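Local coordinates for enoyl-CoA hydratase/isomerase family protein (Bacillus anthracis, PDB 3KQF) that probably catalyses the reversible hydration of 2-enoyl-CoA thioesters to 3-hydroxyacyl-CoA, at residues K21-R26 with I58-G63; K65-G70 with A108-A113. All coordinates share one frame; numbering follows the deposited sequence. Where two conformers were deposited one is given.

Contact 1 of 2, residues K21-R26 with I58-G63; sequences KISLNR and ILTGAG
Ser23 and Thr60 lie side by side on one face of two parallel strands, 21-24 and 58-61, and what meets across the pair is Ser23 OG with Thr60 CG2, 3.4 Å apart. The threonine presents its methyl here because OG1 is anti to the backbone N (chi1 -163°), which leaves the hydroxyl to bond Ala108 O on the next strand. On the same face, Lys21 and Ile58 cross at a slant, Lys21 CG lying 4.1 Å from Ile58 CG2. The lysine chain then bends at chi3 and leads NZ away to a salt bridge with Glu194, while Ile58 packs on helix 193-206. The other face is apolar: Ile22 and Leu59 slant across each other, and Leu24 CG lies 3.8 Å from Thr60 O, with helices 35-49 and 116-123 covering these side chains. The strands themselves are laced by a ladder that starts with Ile22 N to Ile58 O (2.7 Å) and runs on through Thr60 N to Ile22 O, Leu24 N to Thr60 O and, from just past the end of strand 58-61, Ala62 N to Leu24 O. Helix 35-49 connects the two strands, making this a beta-alpha-beta crossover of the crotonase fold.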
ATOM      1  N   LYS A  21      -3.091  17.169 -24.411  1.00 14.15           N
ATOM      2  CA  LYS A  21      -2.243  17.706 -23.334  1.00 15.35           C
ATOM      3  C   LYS A  21      -2.873  18.986 -22.850  1.00 15.28           C
ATOM      4  O   LYS A  21      -3.048  19.931 -23.634  1.00 15.93           O
ATOM      5  CB  LYS A  21      -0.816  17.987 -23.839  1.00 16.78           C
ATOM      6  CG  LYS A  21       0.122  18.525 -22.768  1.00 19.10           C
ATOM      7  CD  LYS A  21       1.518  18.866 -23.278  1.00 27.46           C
ATOM      8  CE  LYS A  21       1.513  20.085 -24.177  1.00 27.40           C
ATOM      9  NZ  LYS A  21       2.882  20.588 -24.425  1.00 31.87           N
ATOM     10  N   ILE A  22      -3.259  19.003 -21.579  1.00 16.32           N
ATOM     11  CA  ILE A  22      -3.856  20.164 -20.955  1.00 17.08           C
ATOM     12  C   ILE A  22      -2.782  20.830 -20.095  1.00 17.16           C
ATOM     13  O   ILE A  22      -2.170  20.167 -19.266  1.00 16.67           O
ATOM     14  CB  ILE A  22      -5.024  19.772 -20.037  1.00 16.46           C
ATOM     15  CG1 ILE A  22      -6.075  18.964 -20.814  1.00 21.16           C
ATOM     16  CG2 ILE A  22      -5.639  21.018 -19.430  1.00 19.36           C
ATOM     17  CD1 ILE A  22      -7.200  18.433 -19.955  1.00 21.86           C
ATOM     18  N   SER A  23      -2.530  22.117 -20.315  1.00 17.12           N
ATOM     19  CA  SER A  23      -1.509  22.829 -19.554  1.00 18.42           C
ATOM     20  C   SER A  23      -2.096  23.979 -18.735  1.00 20.05           C
ATOM     21  O   SER A  23      -2.734  24.885 -19.302  1.00 20.07           O
ATOM     22  CB  SER A  23      -0.446  23.404 -20.496  1.00 19.22           C
ATOM     23  OG  SER A  23       0.130  22.429 -21.333  1.00 20.87           O
ATOM     24  N   LEU A  24      -1.903  23.960 -17.416  1.00 18.72           N
ATOM     25  CA  LEU A  24      -2.332  25.097 -16.596  1.00 20.86           C
ATOM     26  C   LEU A  24      -1.496  26.265 -17.125  1.00 20.23           C
ATOM     27  O   LEU A  24      -0.284  26.131 -17.285  1.00 21.58           O
ATOM     28  CB  LEU A  24      -2.102  24.863 -15.104  1.00 19.28           C
ATOM     29  CG  LEU A  24      -2.749  23.624 -14.489  1.00 20.86           C
ATOM     30  CD1 LEU A  24      -2.481  23.574 -12.996  1.00 20.95           C
ATOM     31  CD2 LEU A  24      -4.255  23.566 -14.748  1.00 23.40           C
ATOM     32  N   ASN A  25      -2.140  27.397 -17.399  1.00 20.41           N
ATOM     33  CA  ASN A  25      -1.473  28.533 -18.030  1.00 21.25           C
ATOM     34  C   ASN A  25      -1.606  29.869 -17.293  1.00 20.36           C
ATOM     35  O   ASN A  25      -2.181  30.830 -17.813  1.00 20.23           O
ATOM     36  CB  ASN A  25      -1.999  28.684 -19.466  1.00 21.71           C
ATOM     37  CG  ASN A  25      -1.156  29.628 -20.306  1.00 25.56           C
ATOM     38  OD1 ASN A  25       0.057  29.754 -20.101  1.00 27.49           O
ATOM     39  ND2 ASN A  25      -1.792  30.282 -21.283  1.00 30.07           N
ATOM     40  N   ARG A  26      -1.048  29.910 -16.089  1.00 18.12           N
ATOM     41  CA  ARG A  26      -1.013  31.098 -15.272  1.00 18.83           C
ATOM     42  C   ARG A  26       0.391  31.180 -14.676  1.00 18.28           C
ATOM     43  O   ARG A  26       0.548  31.203 -13.463  1.00 17.28           O
ATOM     44  CB  ARG A  26      -2.049  31.024 -14.155  1.00 18.60           C
ATOM     45  CG  ARG A  26      -3.488  30.882 -14.595  1.00 18.26           C
ATOM     46  CD  ARG A  26      -4.377  31.066 -13.361  1.00 17.98           C
ATOM     47  NE  ARG A  26      -4.367  32.456 -12.914  1.00 19.69           N
ATOM     48  CZ  ARG A  26      -4.533  32.867 -11.660  1.00 19.76           C
ATOM     49  NH1 ARG A  26      -4.652  31.990 -10.658  1.00 20.91           N
ATOM     50  NH2 ARG A  26      -4.514  34.172 -11.395  1.00 20.14           N
ATOM     51  N   ILE A  58      -2.718  14.127 -20.955  1.00 14.24           N
ATOM     52  CA  ILE A  58      -1.550  14.569 -20.177  1.00 14.58           C
ATOM     53  C   ILE A  58      -1.917  15.901 -19.504  1.00 15.88           C
ATOM     54  O   ILE A  58      -2.450  16.800 -20.158  1.00 16.36           O
ATOM     55  CB  ILE A  58      -0.303  14.763 -21.066  1.00 14.17           C
ATOM     56  CG1 ILE A  58       0.115  13.442 -21.681  1.00 17.35           C
ATOM     57  CG2 ILE A  58       0.860  15.341 -20.227  1.00 16.43           C
ATOM     58  CD1 ILE A  58       1.131  13.582 -22.845  1.00 13.58           C
ATOM     59  N   LEU A  59      -1.639  16.012 -18.209  0.50 15.46           N
ATOM     60  CA  LEU A  59      -1.925  17.223 -17.458  0.50 15.49           C
ATOM     61  C   LEU A  59      -0.591  17.788 -16.982  0.50 15.85           C
ATOM     62  O   LEU A  59       0.185  17.087 -16.336  0.50 15.57           O
ATOM     63  CB  LEU A  59      -2.849  16.903 -16.278  0.50 15.29           C
ATOM     64  CG  LEU A  59      -3.383  18.077 -15.456  0.50 15.51           C
ATOM     65  CD1 LEU A  59      -4.084  19.098 -16.349  0.50 11.21           C
ATOM     66  CD2 LEU A  59      -4.333  17.567 -14.347  0.50 14.22           C
ATOM     67  N   THR A  60      -0.331  19.054 -17.294  1.00 15.99           N
ATOM     68  CA  THR A  60       0.939  19.692 -16.921  1.00 16.06           C
ATOM     69  C   THR A  60       0.757  21.190 -16.670  1.00 17.19           C
ATOM     70  O   THR A  60      -0.355  21.716 -16.772  1.00 18.63           O
ATOM     71  CB  THR A  60       2.008  19.433 -18.032  1.00 15.38           C
ATOM     72  OG1 THR A  60       3.327  19.694 -17.539  1.00 16.74           O
ATOM     73  CG2 THR A  60       1.740  20.285 -19.296  1.00 15.99           C
ATOM     74  N   GLY A  61       1.842  21.846 -16.263  1.00 18.55           N
ATOM     75  CA  GLY A  61       1.861  23.281 -16.052  1.00 18.61           C
ATOM     76  C   GLY A  61       2.760  23.989 -17.056  1.00 19.32           C
ATOM     77  O   GLY A  61       3.711  23.401 -17.606  1.00 18.78           O
ATOM     78  N   ALA A  62       2.453  25.256 -17.322  1.00 19.79           N
ATOM     79  CA  ALA A  62       3.263  26.059 -18.225  1.00 20.75           C
ATOM     80  C   ALA A  62       4.517  26.500 -17.489  1.00 19.91           C
ATOM     81  O   ALA A  62       4.488  26.688 -16.278  1.00 19.80           O
ATOM     82  CB  ALA A  62       2.484  27.282 -18.702  1.00 20.58           C
ATOM     83  N   GLY A  63       5.613  26.647 -18.223  1.00 20.36           N
ATOM     84  CA  GLY A  63       6.870  27.119 -17.653  1.00 20.50           C
ATOM     85  C   GLY A  63       7.724  26.028 -17.051  1.00 20.87           C
ATOM     86  O   GLY A  63       7.437  24.839 -17.212  1.00 21.61           O
TER

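Contact 2 of 2, residues K65-G70 with A108-A113; sequences KAFCAG and AINGIA
Phe67 lies against Ile109, Asn110 and Ala113 where the chain turns a corner, and its buried side chain makes the largest single share of this contact. CB starts close to the opposite backbone, 3.4 Å from Ile112 O, and also meets the Ile109 methyl CG2 at 3.7 Å. With CG anti to the backbone N (chi1 168°), the ring is carried on past Ile109, whose CG1 sits over one of its faces; the two side chains slant across each other. From CG the ring divides between two neighbours. On one side CD1 approaches Ala108 O at 3.5 Å and CE1 stays beside that same carbonyl; on the other, CD2 touches Ala113 CB at 3.8 Å. Leu120 of helix 116-123 also packs on the phenylalanine.

Asn110 comes in at the ring's edge, OD1 near the ring plane and the amide turned 65° from it. Its ND2 donates to Ala66 O (3.0 Å) from above the carbonyl plane rather than along a lone pair, and also to Gly63 O, while OD1 accepts from Gly61 N. The amide is therefore gripped at both ends, which fixes its rotation and ties the loop to the end of strand 56-61.

One carbonyl receives two backbone donors: Phe67 N at 2.8 Å and, more nearly straight (169°), Cys68 N at 3.0 Å both reach Ile112 O. The shared acceptor accompanies a one-residue shift in register, a beta bulge, between the parallel bridges Ala66-Ile112 and Cys68-Ala113. Ile112 N bonds Lys65 O before the bulge, and Gly70 N turns back to Cys68 SG after it. The AFCAG sequence is consistent with the crotonase-family loop that leads into the oxyanion hole, here held against the start of strand 112-114.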
ATOM      1  N   LYS A  65       8.939  26.431 -13.622  1.00 21.30           N
ATOM      2  CA  LYS A  65       8.998  26.627 -12.171  1.00 20.34           C
ATOM      3  C   LYS A  65       7.847  25.994 -11.394  1.00 18.37           C
ATOM      4  O   LYS A  65       8.040  25.550 -10.264  1.00 16.80           O
ATOM      5  CB  LYS A  65       9.099  28.121 -11.806  1.00 22.43           C
ATOM      6  CG  LYS A  65      10.455  28.752 -12.192  1.00 26.05           C
ATOM      7  CD  LYS A  65      10.657  30.140 -11.575  1.00 30.40           C
ATOM      8  CE  LYS A  65      12.080  30.650 -11.826  1.00 33.21           C
ATOM      9  NZ  LYS A  65      12.340  32.018 -11.281  1.00 36.96           N
ATOM     10  N   ALA A  66       6.661  25.934 -11.986  1.00 16.10           N
ATOM     11  CA  ALA A  66       5.524  25.406 -11.259  1.00 16.38           C
ATOM     12  C   ALA A  66       4.564  24.560 -12.074  1.00 15.55           C
ATOM     13  O   ALA A  66       4.177  24.916 -13.187  1.00 15.74           O
ATOM     14  CB  ALA A  66       4.755  26.570 -10.600  1.00 17.43           C
ATOM     15  N   PHE A  67       4.223  23.400 -11.516  1.00 14.68           N
ATOM     16  CA  PHE A  67       3.167  22.556 -12.064  1.00 13.92           C
ATOM     17  C   PHE A  67       1.863  23.215 -11.600  1.00 13.55           C
ATOM     18  O   PHE A  67       0.980  23.550 -12.399  1.00 15.17           O
ATOM     19  CB  PHE A  67       3.296  21.125 -11.506  1.00 13.14           C
ATOM     20  CG  PHE A  67       2.114  20.238 -11.760  1.00 13.53           C
ATOM     21  CD1 PHE A  67       1.895  19.669 -13.007  1.00 15.44           C
ATOM     22  CD2 PHE A  67       1.236  19.920 -10.726  1.00 15.99           C
ATOM     23  CE1 PHE A  67       0.817  18.827 -13.230  1.00 16.55           C
ATOM     24  CE2 PHE A  67       0.152  19.056 -10.956  1.00 17.54           C
ATOM     25  CZ  PHE A  67      -0.050  18.521 -12.203  1.00 17.77           C
ATOM     26  N   CYS A  68       1.758  23.403 -10.294  1.00 14.94           N
ATOM     27  CA  CYS A  68       0.571  24.004  -9.679  1.00 14.19           C
ATOM     28  C   CYS A  68       0.851  24.322  -8.208  1.00 14.75           C
ATOM     29  O   CYS A  68       1.075  23.423  -7.393  1.00 13.33           O
ATOM     30  CB  CYS A  68      -0.629  23.074  -9.814  1.00 15.64           C
ATOM     31  SG  CYS A  68      -2.101  23.751  -8.965  1.00 18.98           S
ATOM     32  N   ALA A  69       0.830  25.609  -7.865  1.00 15.38           N
ATOM     33  CA  ALA A  69       1.120  26.050  -6.501  1.00 16.03           C
ATOM     34  C   ALA A  69      -0.043  25.826  -5.552  1.00 16.52           C
ATOM     35  O   ALA A  69       0.059  26.156  -4.373  1.00 16.96           O
ATOM     36  CB  ALA A  69       1.518  27.525  -6.490  1.00 17.71           C
ATOM     37  N   GLY A  70      -1.138  25.258  -6.060  1.00 16.76           N
ATOM     38  CA  GLY A  70      -2.331  24.979  -5.240  1.00 17.15           C
ATOM     39  C   GLY A  70      -3.415  26.025  -5.394  1.00 16.55           C
ATOM     40  O   GLY A  70      -3.485  26.712  -6.407  1.00 17.32           O
ATOM     41  N   ALA A 108       2.346  15.374 -15.659  1.00 13.45           N
ATOM     42  CA  ALA A 108       3.730  15.697 -16.005  1.00 14.10           C
ATOM     43  C   ALA A 108       4.065  16.901 -15.129  1.00 14.41           C
ATOM     44  O   ALA A 108       3.725  18.056 -15.460  1.00 14.05           O
ATOM     45  CB  ALA A 108       3.881  16.018 -17.509  1.00 14.08           C
ATOM     46  N   ILE A 109       4.718  16.615 -14.001  1.00 15.05           N
ATOM     47  CA  ILE A 109       5.008  17.602 -12.966  1.00 14.86           C
ATOM     48  C   ILE A 109       6.318  18.319 -13.280  1.00 15.20           C
ATOM     49  O   ILE A 109       7.403  17.817 -13.014  1.00 14.64           O
ATOM     50  CB  ILE A 109       5.017  16.931 -11.565  1.00 13.99           C
ATOM     51  CG1 ILE A 109       3.766  16.048 -11.407  1.00 15.51           C
ATOM     52  CG2 ILE A 109       5.072  17.998 -10.450  1.00 15.41           C
ATOM     53  CD1 ILE A 109       3.693  15.232 -10.107  1.00 16.02           C
ATOM     54  N   ASN A 110       6.164  19.496 -13.883  1.00 15.96           N
ATOM     55  CA  ASN A 110       7.257  20.319 -14.379  1.00 17.34           C
ATOM     56  C   ASN A 110       7.891  21.253 -13.354  1.00 17.47           C
ATOM     57  O   ASN A 110       8.865  21.931 -13.658  1.00 18.73           O
ATOM     58  CB  ASN A 110       6.742  21.169 -15.553  1.00 18.13           C
ATOM     59  CG  ASN A 110       5.556  22.062 -15.159  1.00 17.15           C
ATOM     60  OD1 ASN A 110       4.466  21.572 -14.843  1.00 14.52           O
ATOM     61  ND2 ASN A 110       5.760  23.381 -15.221  1.00 19.26           N
ATOM     62  N   GLY A 111       7.332  21.311 -12.151  1.00 16.31           N
ATOM     63  CA  GLY A 111       7.859  22.201 -11.120  1.00 16.06           C
ATOM     64  C   GLY A 111       7.136  21.969  -9.816  1.00 16.02           C
ATOM     65  O   GLY A 111       6.638  20.873  -9.575  1.00 15.79           O
ATOM     66  N   ILE A 112       7.072  23.001  -8.970  0.70 16.03           N
ATOM     67  CA  ILE A 112       6.408  22.865  -7.672  0.70 15.35           C
ATOM     68  C   ILE A 112       4.968  22.387  -7.831  0.70 15.32           C
ATOM     69  O   ILE A 112       4.255  22.785  -8.747  0.70 14.34           O
ATOM     70  CB  ILE A 112       6.443  24.155  -6.787  0.70 16.35           C
ATOM     71  CG1 ILE A 112       5.783  25.353  -7.480  0.70 17.04           C
ATOM     72  CG2 ILE A 112       7.890  24.494  -6.371  0.70 13.76           C
ATOM     73  CD1 ILE A 112       5.423  26.478  -6.515  0.70 19.82           C
ATOM     74  N   ALA A 113       4.564  21.509  -6.924  1.00 15.53           N
ATOM     75  CA  ALA A 113       3.219  20.942  -6.900  1.00 15.17           C
ATOM     76  C   ALA A 113       2.865  20.901  -5.438  1.00 15.22           C
ATOM     77  O   ALA A 113       3.170  19.928  -4.738  1.00 16.00           O
ATOM     78  CB  ALA A 113       3.215  19.531  -7.497  1.00 16.92           C
TER

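In the fold
Contacts 1 and 2 follow one another along the chain, their centres about 9 Å apart, and share the main sheet, in which strands 56-61 and 105-109 are neighbours. The junction runs through Leu59 O to Ala108 N (2.8 Å) and Thr60 OG1 to Ala108 O (2.7 Å), both probable hydrogen bonds. On the apolar side Leu24 CD1 of contact 1 packs on Phe67 O of contact 2 at 3.5 Å, and helix 116-123 reaches both contacts. Contact 1 thus belongs to the sheet proper, whereas contact 2 joins the loop leaving it to strand 112-114 of a second sheet, the region where relatives form the oxyanion hole that holds the thioester carbonyl.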